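Local atomic coordinates of YchF GTP-binding protein (Schizosaccharomyces pombe, PDB entry 1NI3), a protein that hydrolyses ATP, and GTP with lower efficiency, and negatively regulates the G2/M transition of the cell cycle. Residues 234-237 against 238-242; 281-284 against 285-289; 250-253 against 254-258; 36-39 against 40-43; 275-278 against 279-282. One frame throughout, in Å; residues are numbered along the deposited sequence.

Interaction 1. Residues 234-237 against 238-242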
loop_
_atom_site.group_PDB
_atom_site.type_symbol
_atom_site.label_atom_id
_atom_site.label_comp_id
_atom_site.label_asym_id
_atom_site.label_seq_id
_atom_site.Cartn_x
_atom_site.Cartn_y
_atom_site.Cartn_z
ATOM N N SER A 234 -3.839 5.978 22.625
ATOM C CA SER A 234 -2.852 5.791 23.695
ATOM C C SER A 234 -2.566 4.330 24.035
ATOM O O SER A 234 -3.446 3.468 23.900
ATOM C CB SER A 234 -3.320 6.479 24.965
ATOM O OG SER A 234 -4.542 5.956 25.438
ATOM N N GLU A 235 -1.347 4.050 24.496
ATOM C CA GLU A 235 -0.986 2.687 24.841
ATOM C C GLU A 235 -2.071 2.135 25.739
ATOM O O GLU A 235 -2.566 1.030 25.521
ATOM C CB GLU A 235 0.360 2.629 25.566
ATOM C CG GLU A 235 0.925 1.215 25.564
ATOM C CD GLU A 235 2.207 1.071 26.355
ATOM O OE1 GLU A 235 3.071 1.967 26.250
ATOM O OE2 GLU A 235 2.361 0.058 27.075
ATOM N N ARG A 236 -2.447 2.925 26.739
ATOM C CA ARG A 236 -3.491 2.555 27.692
ATOM C C ARG A 236 -4.763 2.116 26.936
ATOM O O ARG A 236 -5.231 0.996 27.114
ATOM C CB ARG A 236 -3.777 3.758 28.606
ATOM C CG ARG A 236 -4.774 3.522 29.729
ATOM C CD ARG A 236 -5.155 4.836 30.408
ATOM N NE ARG A 236 -6.227 4.654 31.377
ATOM C CZ ARG A 236 -6.099 3.917 32.477
ATOM N NH1 ARG A 236 -4.943 3.307 32.744
ATOM N NH2 ARG A 236 -7.134 3.756 33.289
ATOM N N ASP A 237 -5.309 2.975 26.081
ATOM C CA ASP A 237 -6.502 2.578 25.350
ATOM C C ASP A 237 -6.293 1.331 24.509
ATOM O O ASP A 237 -7.168 0.458 24.442
ATOM C CB ASP A 237 -6.998 3.693 24.442
ATOM C CG ASP A 237 -7.787 4.726 25.187
ATOM O OD1 ASP A 237 -8.696 4.337 25.958
ATOM O OD2 ASP A 237 -7.511 5.929 24.987
ATOM N N PHE A 238 -5.144 1.259 23.846
ATOM C CA PHE A 238 -4.827 0.119 22.980
ATOM C C PHE A 238 -4.652 -1.186 23.748
ATOM O O PHE A 238 -5.012 -2.247 23.248
ATOM C CB PHE A 238 -3.547 0.393 22.179
ATOM C CG PHE A 238 -3.108 -0.759 21.305
ATOM C CD1 PHE A 238 -3.936 -1.227 20.285
ATOM C CD2 PHE A 238 -1.879 -1.388 21.510
ATOM C CE1 PHE A 238 -3.547 -2.303 19.475
ATOM C CE2 PHE A 238 -1.481 -2.467 20.703
ATOM C CZ PHE A 238 -2.320 -2.922 19.689
ATOM N N LEU A 239 -4.101 -1.117 24.955
ATOM C CA LEU A 239 -3.899 -2.325 25.737
ATOM C C LEU A 239 -5.175 -2.806 26.416
ATOM O O LEU A 239 -5.165 -3.831 27.091
ATOM C CB LEU A 239 -2.799 -2.113 26.780
ATOM C CG LEU A 239 -1.363 -2.016 26.258
ATOM C CD1 LEU A 239 -0.370 -1.910 27.421
ATOM C CD2 LEU A 239 -1.063 -3.248 25.416
ATOM N N ARG A 240 -6.274 -2.078 26.247
ATOM C CA ARG A 240 -7.535 -2.492 26.860
ATOM C C ARG A 240 -8.625 -2.613 25.802
ATOM O O ARG A 240 -9.811 -2.686 26.120
ATOM C CB ARG A 240 -7.956 -1.495 27.943
ATOM C CG ARG A 240 -8.594 -0.237 27.412
ATOM C CD ARG A 240 -8.743 0.818 28.499
ATOM N NE ARG A 240 -9.594 1.916 28.038
ATOM C CZ ARG A 240 -9.626 3.128 28.585
ATOM N NH1 ARG A 240 -8.851 3.415 29.623
ATOM N NH2 ARG A 240 -10.436 4.056 28.093
ATOM N N GLN A 241 -8.201 -2.629 24.543
ATOM C CA GLN A 241 -9.093 -2.758 23.400
ATOM C C GLN A 241 -10.351 -1.908 23.424
ATOM O O GLN A 241 -11.382 -2.293 22.862
ATOM C CB GLN A 241 -9.464 -4.228 23.202
ATOM C CG GLN A 241 -8.309 -5.074 22.710
ATOM C CD GLN A 241 -8.662 -6.535 22.645
ATOM O OE1 GLN A 241 -8.943 -7.157 23.665
ATOM N NE2 GLN A 241 -8.659 -7.094 21.439
ATOM N N LYS A 242 -10.256 -0.741 24.054
ATOM C CA LYS A 242 -11.392 0.175 24.150
ATOM C C LYS A 242 -10.984 1.653 24.003
ATOM O O LYS A 242 -10.096 2.143 24.700
ATOM C CB LYS A 242 -12.113 -0.045 25.485
ATOM C CG LYS A 242 -12.683 -1.463 25.646
ATOM C CD LYS A 242 -13.594 -1.871 24.473
ATOM C CE LYS A 242 -14.860 -1.017 24.384
ATOM N NZ LYS A 242 -15.740 -1.347 23.220
#
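Glu235 and Leu239 meet on the compact side of this short helix and the turn that follows it. Their side chains run side by side and point the same way. Leu239 CD1 lies 3.9 Å from Glu235 CG, so the methyl rests against the aliphatic part of the glutamate. The chain of Glu235 is extended, and its carboxylate reaches Arg272 in a salt bridge. Phe238 N binds Ser234 O at 2.8 Å, and Leu239 N binds Glu235 O at 2.7 Å. Ser234 is the N-cap: its OG accepts from Asp237 N at 3.1 Å and also donates to Asp237 OD2.

The other side is charged, looser and open to solvent. Arg240 CG sits between the backbone N and the carbonyl carbon (chi1 79°), and the extended chain beyond it lays the guanidinium beside Asp237. Asp237 OD1 lies 2.8 Å from Arg240 NH2. The carboxylate and guanidinium planes are 90° apart, with the oxygen over one face of the guanidinium. No N-H points at it, so the salt bridge is one of charge alone. Arg236 NE stands 3.4 Å from Arg240 NH1, at the edge of that guanidinium. These like charges probably repel, and the nearby aspartate is likely to offset this in part.

Ser234 follows Met233, a residue predicted to bind ATP, at the end of strand 227-232; the helix begins at Glu235. Phe238 is buried against the loop residues Ser266 and Thr290, and Leu239 also touches Thr290. Beyond the type I turn 238-241 the chain runs on to helix 246-254.

Interaction 2. Residues 281-284 against 285-289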
loop_
_atom_site.group_PDB
_atom_site.type_symbol
_atom_site.label_atom_id
_atom_site.label_comp_id
_atom_site.label_asym_id
_atom_site.label_seq_id
_atom_site.Cartn_x
_atom_site.Cartn_y
_atom_site.Cartn_z
ATOM N N ALA A 281 10.212 -8.585 23.067
ATOM C CA ALA A 281 9.048 -7.935 22.512
ATOM C C ALA A 281 7.854 -8.877 22.639
ATOM O O ALA A 281 6.740 -8.442 22.955
ATOM C CB ALA A 281 9.308 -7.582 21.060
ATOM N N ILE A 282 8.095 -10.169 22.409
ATOM C CA ILE A 282 7.036 -11.168 22.505
ATOM C C ILE A 282 6.615 -11.370 23.955
ATOM O O ILE A 282 5.428 -11.311 24.270
ATOM C CB ILE A 282 7.470 -12.535 21.940
ATOM C CG1 ILE A 282 7.992 -12.372 20.515
ATOM C CG2 ILE A 282 6.285 -13.492 21.937
ATOM C CD1 ILE A 282 8.469 -13.666 19.895
ATOM N N GLU A 283 7.586 -11.604 24.833
ATOM C CA GLU A 283 7.301 -11.814 26.254
ATOM C C GLU A 283 6.446 -10.674 26.814
ATOM O O GLU A 283 5.445 -10.908 27.503
ATOM C CB GLU A 283 8.609 -11.902 27.050
ATOM C CG GLU A 283 8.418 -12.065 28.557
ATOM C CD GLU A 283 9.620 -11.587 29.359
ATOM O OE1 GLU A 283 9.596 -11.702 30.605
ATOM O OE2 GLU A 283 10.586 -11.077 28.747
ATOM N N GLU A 284 6.863 -9.444 26.507
ATOM C CA GLU A 284 6.196 -8.215 26.942
ATOM C C GLU A 284 4.792 -8.156 26.348
ATOM O O GLU A 284 3.822 -7.797 27.023
ATOM C CB GLU A 284 7.018 -7.000 26.473
ATOM C CG GLU A 284 6.378 -5.622 26.694
ATOM C CD GLU A 284 6.296 -5.221 28.152
ATOM O OE1 GLU A 284 6.817 -5.972 29.003
ATOM O OE2 GLU A 284 5.711 -4.150 28.447
ATOM N N CYS A 285 4.699 -8.513 25.074
ATOM C CA CYS A 285 3.432 -8.515 24.374
ATOM C C CYS A 285 2.499 -9.552 24.991
ATOM O O CYS A 285 1.285 -9.337 25.051
ATOM C CB CYS A 285 3.657 -8.815 22.894
ATOM S SG CYS A 285 3.736 -7.349 21.854
ATOM N N LYS A 286 3.058 -10.672 25.456
ATOM C CA LYS A 286 2.235 -11.712 26.068
ATOM C C LYS A 286 1.746 -11.266 27.439
ATOM O O LYS A 286 0.562 -11.360 27.729
ATOM C CB LYS A 286 3.004 -13.036 26.188
ATOM C CG LYS A 286 2.075 -14.251 26.384
ATOM C CD LYS A 286 2.786 -15.596 26.162
ATOM C CE LYS A 286 3.274 -15.773 24.720
ATOM N NZ LYS A 286 4.063 -17.030 24.519
ATOM N N LYS A 287 2.657 -10.771 28.269
ATOM C CA LYS A 287 2.304 -10.309 29.602
ATOM C C LYS A 287 1.207 -9.256 29.547
ATOM O O LYS A 287 0.316 -9.246 30.388
ATOM C CB LYS A 287 3.540 -9.749 30.319
ATOM C CG LYS A 287 4.594 -10.819 30.657
ATOM C CD LYS A 287 5.797 -10.268 31.460
ATOM C CE LYS A 287 6.668 -9.315 30.629
ATOM N NZ LYS A 287 7.871 -8.809 31.360
ATOM N N LEU A 288 1.269 -8.376 28.553
ATOM C CA LEU A 288 0.258 -7.328 28.392
ATOM C C LEU A 288 -0.914 -7.841 27.576
ATOM O O LEU A 288 -1.925 -7.158 27.400
ATOM C CB LEU A 288 0.867 -6.113 27.699
ATOM C CG LEU A 288 1.706 -5.261 28.643
ATOM C CD1 LEU A 288 2.431 -4.175 27.873
ATOM C CD2 LEU A 288 0.786 -4.666 29.694
ATOM N N ASN A 289 -0.757 -9.059 27.082
ATOM C CA ASN A 289 -1.774 -9.694 26.275
ATOM C C ASN A 289 -2.163 -8.833 25.090
ATOM O O ASN A 289 -3.279 -8.307 25.016
ATOM C CB ASN A 289 -3.015 -9.996 27.109
ATOM C CG ASN A 289 -4.085 -10.698 26.303
ATOM O OD1 ASN A 289 -3.842 -11.762 25.729
ATOM N ND2 ASN A 289 -5.274 -10.102 26.241
#
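The flat groups here are the carboxylates of Glu283 and Glu284, and each turns its OE1 toward the ammonium of Lys287. Glu283 OE1 is 3.5 Å from Lys287 NZ, a salt bridge with a weak hydrogen bond. Glu284 OE1 is 3.8 Å from the same NZ, a long salt bridge. One lysine thus serves two acids in a network on the helix surface. The Lys287 chain bends at chi3 (-68°), which swings NZ back toward the preceding turn. There it crosses Glu283 obliquely and Glu284 at about a right angle. The other oxygen of Glu284 faces elsewhere: OE2 forms a salt bridge with Arg272 and lies beside Leu288 CD1.

The backbone below is helical. Lys287 N binds Glu283 O at 2.9 Å, and Leu288 N binds Glu284 O at 3.0 Å. The helix ends in a Schellman motif. Asn289 takes positive phi, and its N binds Lys286 O at 2.7 Å.

The charged network lies at the surface of helix 278-287. Buried Cys285 packs on Leu273 of helix 267-273, and Leu288 touches Arg272 of that helix and Leu239 of the loop after helix 235-238.

Interaction 3. Residues 250-253 against 254-258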
loop_
_atom_site.group_PDB
_atom_site.type_symbol
_atom_site.label_atom_id
_atom_site.label_comp_id
_atom_site.label_asym_id
_atom_site.label_seq_id
_atom_site.Cartn_x
_atom_site.Cartn_y
_atom_site.Cartn_z
ATOM N N LYS A 250 -15.334 4.423 13.429
ATOM C CA LYS A 250 -15.706 3.233 12.679
ATOM C C LYS A 250 -16.906 3.493 11.775
ATOM O O LYS A 250 -16.813 3.384 10.551
ATOM C CB LYS A 250 -16.004 2.077 13.646
ATOM C CG LYS A 250 -16.282 0.753 12.951
ATOM C CD LYS A 250 -16.268 -0.421 13.920
ATOM C CE LYS A 250 -16.733 -1.702 13.231
ATOM N NZ LYS A 250 -15.933 -2.001 12.005
ATOM N N LYS A 251 -18.028 3.862 12.383
ATOM C CA LYS A 251 -19.250 4.125 11.629
ATOM C C LYS A 251 -19.059 5.143 10.520
ATOM O O LYS A 251 -19.471 4.922 9.383
ATOM C CB LYS A 251 -20.380 4.589 12.560
ATOM C CG LYS A 251 -21.754 4.357 11.949
ATOM C CD LYS A 251 -22.876 4.380 12.973
ATOM C CE LYS A 251 -24.135 3.755 12.382
ATOM N NZ LYS A 251 -25.243 3.610 13.370
ATOM N N TRP A 252 -18.435 6.262 10.855
ATOM C CA TRP A 252 -18.183 7.296 9.872
ATOM C C TRP A 252 -17.616 6.670 8.623
ATOM O O TRP A 252 -18.051 6.971 7.510
ATOM C CB TRP A 252 -17.164 8.296 10.382
ATOM C CG TRP A 252 -17.003 9.452 9.466
ATOM C CD1 TRP A 252 -17.651 10.642 9.551
ATOM C CD2 TRP A 252 -16.155 9.540 8.306
ATOM N NE1 TRP A 252 -17.264 11.475 8.525
ATOM C CE2 TRP A 252 -16.346 10.822 7.746
ATOM C CE3 TRP A 252 -15.254 8.661 7.687
ATOM C CZ2 TRP A 252 -15.672 11.252 6.602
ATOM C CZ3 TRP A 252 -14.581 9.091 6.544
ATOM C CH2 TRP A 252 -14.796 10.375 6.018
ATOM N N ILE A 253 -16.620 5.812 8.814
ATOM C CA ILE A 253 -15.975 5.153 7.686
ATOM C C ILE A 253 -16.980 4.424 6.811
ATOM O O ILE A 253 -16.950 4.544 5.586
ATOM C CB ILE A 253 -14.916 4.142 8.154
ATOM C CG1 ILE A 253 -13.649 4.883 8.610
ATOM C CG2 ILE A 253 -14.597 3.170 7.027
ATOM C CD1 ILE A 253 -12.517 3.980 9.043
ATOM N N ASP A 254 -17.868 3.674 7.458
ATOM C CA ASP A 254 -18.902 2.902 6.772
ATOM C C ASP A 254 -19.886 3.792 6.022
ATOM O O ASP A 254 -20.615 3.326 5.149
ATOM C CB ASP A 254 -19.672 2.052 7.783
ATOM C CG ASP A 254 -18.775 1.110 8.554
ATOM O OD1 ASP A 254 -18.158 0.220 7.926
ATOM O OD2 ASP A 254 -18.683 1.258 9.791
ATOM N N GLU A 255 -19.907 5.073 6.357
ATOM C CA GLU A 255 -20.827 5.985 5.708
ATOM C C GLU A 255 -20.121 7.081 4.923
ATOM O O GLU A 255 -20.684 8.154 4.724
ATOM C CB GLU A 255 -21.747 6.610 6.762
ATOM C CG GLU A 255 -22.679 5.628 7.464
ATOM C CD GLU A 255 -23.284 6.200 8.739
ATOM O OE1 GLU A 255 -23.775 7.350 8.708
ATOM O OE2 GLU A 255 -23.279 5.494 9.773
ATOM N N ASN A 256 -18.896 6.829 4.478
ATOM C CA ASN A 256 -18.169 7.858 3.742
ATOM C C ASN A 256 -17.049 7.280 2.901
ATOM O O ASN A 256 -16.684 7.819 1.852
ATOM C CB ASN A 256 -17.577 8.865 4.718
ATOM C CG ASN A 256 -18.634 9.715 5.388
ATOM O OD1 ASN A 256 -19.234 10.584 4.755
ATOM N ND2 ASN A 256 -18.891 9.452 6.667
ATOM N N SER A 257 -16.494 6.181 3.385
ATOM C CA SER A 257 -15.422 5.509 2.692
ATOM C C SER A 257 -15.531 4.070 3.134
ATOM O O SER A 257 -14.717 3.580 3.913
ATOM C CB SER A 257 -14.076 6.097 3.099
ATOM O OG SER A 257 -13.200 6.110 1.984
ATOM N N PRO A 258 -16.565 3.375 2.647
ATOM C CA PRO A 258 -16.804 1.974 2.989
ATOM C C PRO A 258 -15.778 1.030 2.390
ATOM O O PRO A 258 -15.211 1.302 1.332
ATOM C CB PRO A 258 -18.202 1.735 2.447
ATOM C CG PRO A 258 -18.220 2.597 1.222
ATOM C CD PRO A 258 -17.595 3.874 1.716
#
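Trp252 sends its ring along the helix toward Asn256, with CG anti to the backbone N (chi1 -173°). Asn256 turns its CG beside its own backbone N (chi1 -70°), which lays the side chain over one face of the indole. Asn256 CB sits 3.4 Å from the centroid of the Trp252 six-membered ring, a CH-pi contact. ND2 lies over the same face, and the amide is tilted 25° from the ring plane.

The amide also makes a hydrogen bond. Asn256 ND2 donates to Trp252 O at 2.8 Å. Glu255 N reaches that oxygen at 2.9 Å from the opposite face of its carbonyl plane. Trp252 thus holds Asn256 through both its ring and its carbonyl. With an alanine at Trp252, the Asn256 side chain would probably lose the surface it lies on, and a gap would open against Leu144 and Val148 of helix 140-168.

Ser257 OG bonds to Asp260 further along the loop. This is the C-terminal end of helix 246-254, within a beta-alpha-beta crossover between the parallel strands 227-232 and 262-265 of the P-loop GTPase fold.

Interaction 4. Residues 36-39 against 40-43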
loop_
_atom_site.group_PDB
_atom_site.type_symbol
_atom_site.label_atom_id
_atom_site.label_comp_id
_atom_site.label_asym_id
_atom_site.label_seq_id
_atom_site.Cartn_x
_atom_site.Cartn_y
_atom_site.Cartn_z
ATOM N N PHE A 36 5.223 7.880 14.165
ATOM C CA PHE A 36 4.845 6.597 13.589
ATOM C C PHE A 36 5.916 6.164 12.615
ATOM O O PHE A 36 6.330 5.002 12.604
ATOM C CB PHE A 36 3.504 6.696 12.857
ATOM C CG PHE A 36 3.085 5.403 12.204
ATOM C CD1 PHE A 36 3.064 4.218 12.937
ATOM C CD2 PHE A 36 2.730 5.359 10.854
ATOM C CE1 PHE A 36 2.714 2.992 12.322
ATOM C CE2 PHE A 36 2.377 4.143 10.225
ATOM C CZ PHE A 36 2.362 2.962 10.961
ATOM N N PHE A 37 6.360 7.110 11.798
ATOM C CA PHE A 37 7.396 6.837 10.815
ATOM C C PHE A 37 8.704 6.434 11.494
ATOM O O PHE A 37 9.262 5.369 11.210
ATOM C CB PHE A 37 7.645 8.067 9.952
ATOM C CG PHE A 37 8.608 7.830 8.845
ATOM C CD1 PHE A 37 8.199 7.203 7.677
ATOM C CD2 PHE A 37 9.937 8.184 8.983
ATOM C CE1 PHE A 37 9.110 6.935 6.654
ATOM C CE2 PHE A 37 10.853 7.923 7.974
ATOM C CZ PHE A 37 10.437 7.294 6.809
ATOM N N ARG A 38 9.185 7.280 12.403
ATOM C CA ARG A 38 10.425 6.981 13.107
ATOM C C ARG A 38 10.338 5.606 13.765
ATOM O O ARG A 38 11.337 4.899 13.877
ATOM C CB ARG A 38 10.727 8.060 14.156
ATOM C CG ARG A 38 12.149 7.973 14.730
ATOM C CD ARG A 38 12.341 8.859 15.955
ATOM N NE ARG A 38 12.281 10.279 15.621
ATOM C CZ ARG A 38 13.249 10.946 14.995
ATOM N NH1 ARG A 38 14.363 10.322 14.634
ATOM N NH2 ARG A 38 13.106 12.240 14.731
ATOM N N ALA A 39 9.137 5.236 14.198
ATOM C CA ALA A 39 8.889 3.936 14.837
ATOM C C ALA A 39 9.149 2.809 13.841
ATOM O O ALA A 39 9.874 1.850 14.127
ATOM C CB ALA A 39 7.450 3.860 15.319
ATOM N N ILE A 40 8.522 2.925 12.676
ATOM C CA ILE A 40 8.685 1.944 11.625
ATOM C C ILE A 40 10.174 1.790 11.340
ATOM O O ILE A 40 10.725 0.700 11.425
ATOM C CB ILE A 40 7.971 2.398 10.346
ATOM C CG1 ILE A 40 6.472 2.459 10.578
ATOM C CG2 ILE A 40 8.283 1.450 9.230
ATOM C CD1 ILE A 40 5.723 2.994 9.385
ATOM N N THR A 41 10.812 2.896 10.996
ATOM C CA THR A 41 12.236 2.925 10.685
ATOM C C THR A 41 13.082 2.311 11.801
ATOM O O THR A 41 14.183 1.817 11.559
ATOM C CB THR A 41 12.706 4.365 10.501
ATOM O OG1 THR A 41 12.527 5.086 11.729
ATOM C CG2 THR A 41 11.881 5.051 9.417
ATOM N N LYS A 42 12.562 2.354 13.025
ATOM C CA LYS A 42 13.267 1.840 14.204
ATOM C C LYS A 42 13.046 0.367 14.574
ATOM O O LYS A 42 13.882 -0.222 15.250
ATOM C CB LYS A 42 12.919 2.721 15.410
ATOM C CG LYS A 42 14.086 2.961 16.374
ATOM C CD LYS A 42 15.184 3.835 15.745
ATOM C CE LYS A 42 16.323 4.161 16.734
ATOM N NZ LYS A 42 17.452 4.966 16.145
ATOM N N SER A 43 11.928 -0.218 14.151
ATOM C CA SER A 43 11.629 -1.610 14.473
ATOM C C SER A 43 12.508 -2.553 13.672
ATOM O O SER A 43 13.370 -2.117 12.909
ATOM C CB SER A 43 10.186 -1.927 14.142
ATOM O OG SER A 43 9.959 -1.702 12.768
#
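Ala39 O is approached by two backbone amides as the helix ends. Ser43 N binds it at 2.9 Å, and Lys42 N makes a weak bond to it. The next carbonyl is held twice from the same serine. Ser43 OG donates to Ile40 O at 2.9 Å, in the carbonyl plane and on a lone pair, and Ser43 N also reaches that oxygen. Thr41 OG1 lies toward Arg38 O, one turn back; the modelled distance is too short to be exact. Its OG1 stands between the backbone N and the carbonyl carbon (chi1 63°), which turns the hydroxyl to Arg38 and leaves the methyl for Phe37.

The two phenylalanines make like contacts, but the side chains cross differently. Ile40 CD1 lies over one face of the Phe36 ring, 3.9 Å from its centroid and offset toward the rim, and the side chains cross obliquely. Thr41 CG2 lies over one face of the Phe37 ring at 3.8 Å from the centroid, and these side chains cross at about a right angle. Both are CH-pi contacts. A serine in place of Phe36 would probably leave the Ile40 methyl without its aromatic face and open a gap toward Ile297 and Val267.

Ala39 touches Glu271 of helix 267-273. The helix follows the P-loop, whose residues Gly32 and Ser34 are predicted to bind ATP. The work is divided: in the C-terminal turn Ser43 N and OG cover Ile40 O and Ser43 N covers Ala39 O, while the apolar Phe36, Phe37 and Ile40 pack on strand 60-65 and on helices 267-273 and 294-304.

Interaction 5. Residues 275-278 against 279-282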
loop_
_atom_site.group_PDB
_atom_site.type_symbol
_atom_site.label_atom_id
_atom_site.label_comp_id
_atom_site.label_asym_id
_atom_site.label_seq_id
_atom_site.Cartn_x
_atom_site.Cartn_y
_atom_site.Cartn_z
ATOM N N ASN A 275 12.110 -0.977 21.644
ATOM C CA ASN A 275 13.195 -1.002 22.633
ATOM C C ASN A 275 13.435 -2.414 23.101
ATOM O O ASN A 275 14.305 -2.679 23.927
ATOM C CB ASN A 275 12.854 -0.136 23.842
ATOM C CG ASN A 275 12.597 1.292 23.465
ATOM O OD1 ASN A 275 13.454 1.945 22.880
ATOM N ND2 ASN A 275 11.415 1.793 23.797
ATOM N N PHE A 276 12.641 -3.327 22.577
ATOM C CA PHE A 276 12.776 -4.708 22.964
ATOM C C PHE A 276 13.299 -5.536 21.817
ATOM O O PHE A 276 13.086 -5.217 20.645
ATOM C CB PHE A 276 11.430 -5.237 23.425
ATOM C CG PHE A 276 11.006 -4.712 24.761
ATOM C CD1 PHE A 276 9.667 -4.456 25.030
ATOM C CD2 PHE A 276 11.943 -4.507 25.765
ATOM C CE1 PHE A 276 9.252 -4.023 26.284
ATOM C CE2 PHE A 276 11.546 -4.075 27.024
ATOM C CZ PHE A 276 10.185 -3.826 27.279
ATOM N N THR A 277 14.007 -6.597 22.171
ATOM C CA THR A 277 14.558 -7.499 21.188
ATOM C C THR A 277 13.379 -8.310 20.680
ATOM O O THR A 277 12.353 -8.415 21.354
ATOM C CB THR A 277 15.593 -8.420 21.830
ATOM O OG1 THR A 277 14.951 -9.238 22.814
ATOM C CG2 THR A 277 16.677 -7.598 22.512
ATOM N N GLU A 278 13.524 -8.866 19.483
ATOM C CA GLU A 278 12.470 -9.660 18.863
ATOM C C GLU A 278 11.815 -10.596 19.882
ATOM O O GLU A 278 10.598 -10.801 19.870
ATOM C CB GLU A 278 13.050 -10.495 17.724
ATOM C CG GLU A 278 14.025 -9.759 16.809
ATOM C CD GLU A 278 14.287 -10.510 15.512
ATOM O OE1 GLU A 278 15.252 -10.157 14.797
ATOM O OE2 GLU A 278 13.515 -11.443 15.196
ATOM N N GLU A 279 12.642 -11.165 20.758
ATOM C CA GLU A 279 12.189 -12.095 21.793
ATOM C C GLU A 279 11.392 -11.355 22.876
ATOM O O GLU A 279 10.183 -11.548 23.010
ATOM C CB GLU A 279 13.411 -12.796 22.413
ATOM C CG GLU A 279 13.152 -14.192 22.993
ATOM C CD GLU A 279 14.435 -14.972 23.292
ATOM O OE1 GLU A 279 15.172 -14.581 24.225
ATOM O OE2 GLU A 279 14.710 -15.970 22.586
ATOM N N GLU A 280 12.093 -10.515 23.640
ATOM C CA GLU A 280 11.514 -9.717 24.723
ATOM C C GLU A 280 10.217 -9.070 24.300
ATOM O O GLU A 280 9.263 -8.973 25.078
ATOM C CB GLU A 280 12.463 -8.595 25.127
ATOM C CG GLU A 280 13.776 -9.042 25.697
ATOM C CD GLU A 280 14.651 -7.879 26.092
ATOM O OE1 GLU A 280 14.938 -7.038 25.214
ATOM O OE2 GLU A 280 15.044 -7.795 27.276
ATOM N N ALA A 281 10.212 -8.585 23.067
ATOM C CA ALA A 281 9.048 -7.935 22.512
ATOM C C ALA A 281 7.854 -8.877 22.639
ATOM O O ALA A 281 6.740 -8.442 22.955
ATOM C CB ALA A 281 9.308 -7.582 21.060
ATOM N N ILE A 282 8.095 -10.169 22.409
ATOM C CA ILE A 282 7.036 -11.168 22.505
ATOM C C ILE A 282 6.615 -11.370 23.955
ATOM O O ILE A 282 5.428 -11.311 24.270
ATOM C CB ILE A 282 7.470 -12.535 21.940
ATOM C CG1 ILE A 282 7.992 -12.372 20.515
ATOM C CG2 ILE A 282 6.285 -13.492 21.937
ATOM C CD1 ILE A 282 8.469 -13.666 19.895
#
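A capping box opens helix 278-287, with Thr277 at the N-cap and Glu280 three residues on. Each residue binds the backbone amide of the other. Thr277 OG1 accepts from Glu280 N at 3.2 Å. In return, Glu280 OE1 accepts from Thr277 N at 3.2 Å, with an N-H...O angle of 168°, on the anti lone pair that faces away from its other oxygen. A weak bond from Thr277 OG1 to Glu280 OE1 adds to the ring of contacts. Thr277 places OG1 between its backbone N and carbonyl carbon (chi1 63°), which points it at the first turn of the helix, at Glu280 N. Its CG2 then comes alongside the Glu280 carboxylate.

The backbone adds its own bond: Ala281 N binds Thr277 O at 2.7 Å. Phe276, just before the cap, packs its CB on Ala281 CB at 3.9 Å. Its ring crosses Glu280 at about a right angle, with the ring and carboxylate planes 70° apart.

Glu278, Glu279 and Glu280 follow one another at this amino end, where negative charge would probably be welcome to the helix dipole. Phe276 and Ala281 stand at the two positions of a hydrophobic staple, though alanine makes it a small one. Box and staple together are a common start for a helix, and here they join the loop after helix 267-273 to helix 278-287.

Along the chain the order is interaction 4, 1, 3, 5 and 2. Interactions 5 and 2 lie at the beginning and end of helix 278-287, with centres about 9 Å apart. They share Ala281 and Ile282, and Phe276 CE1 touches Glu284 CG at 3.3 Å. Interaction 1 meets interaction 2 through Leu239 CD1 and Leu288 CD1, 3.6 Å apart. Arg272 of helix 267-273 pairs with Glu235 and with Glu284, so it ties the two together. Interaction 4, on the helix after the P-loop, and interaction 3, at the C-terminal end of helix 246-254, are separate: their centres lie about 28 Å apart. Interactions 4 and 1 lie near residues predicted to bind ATP, whereas 2 and 5 lie away from them.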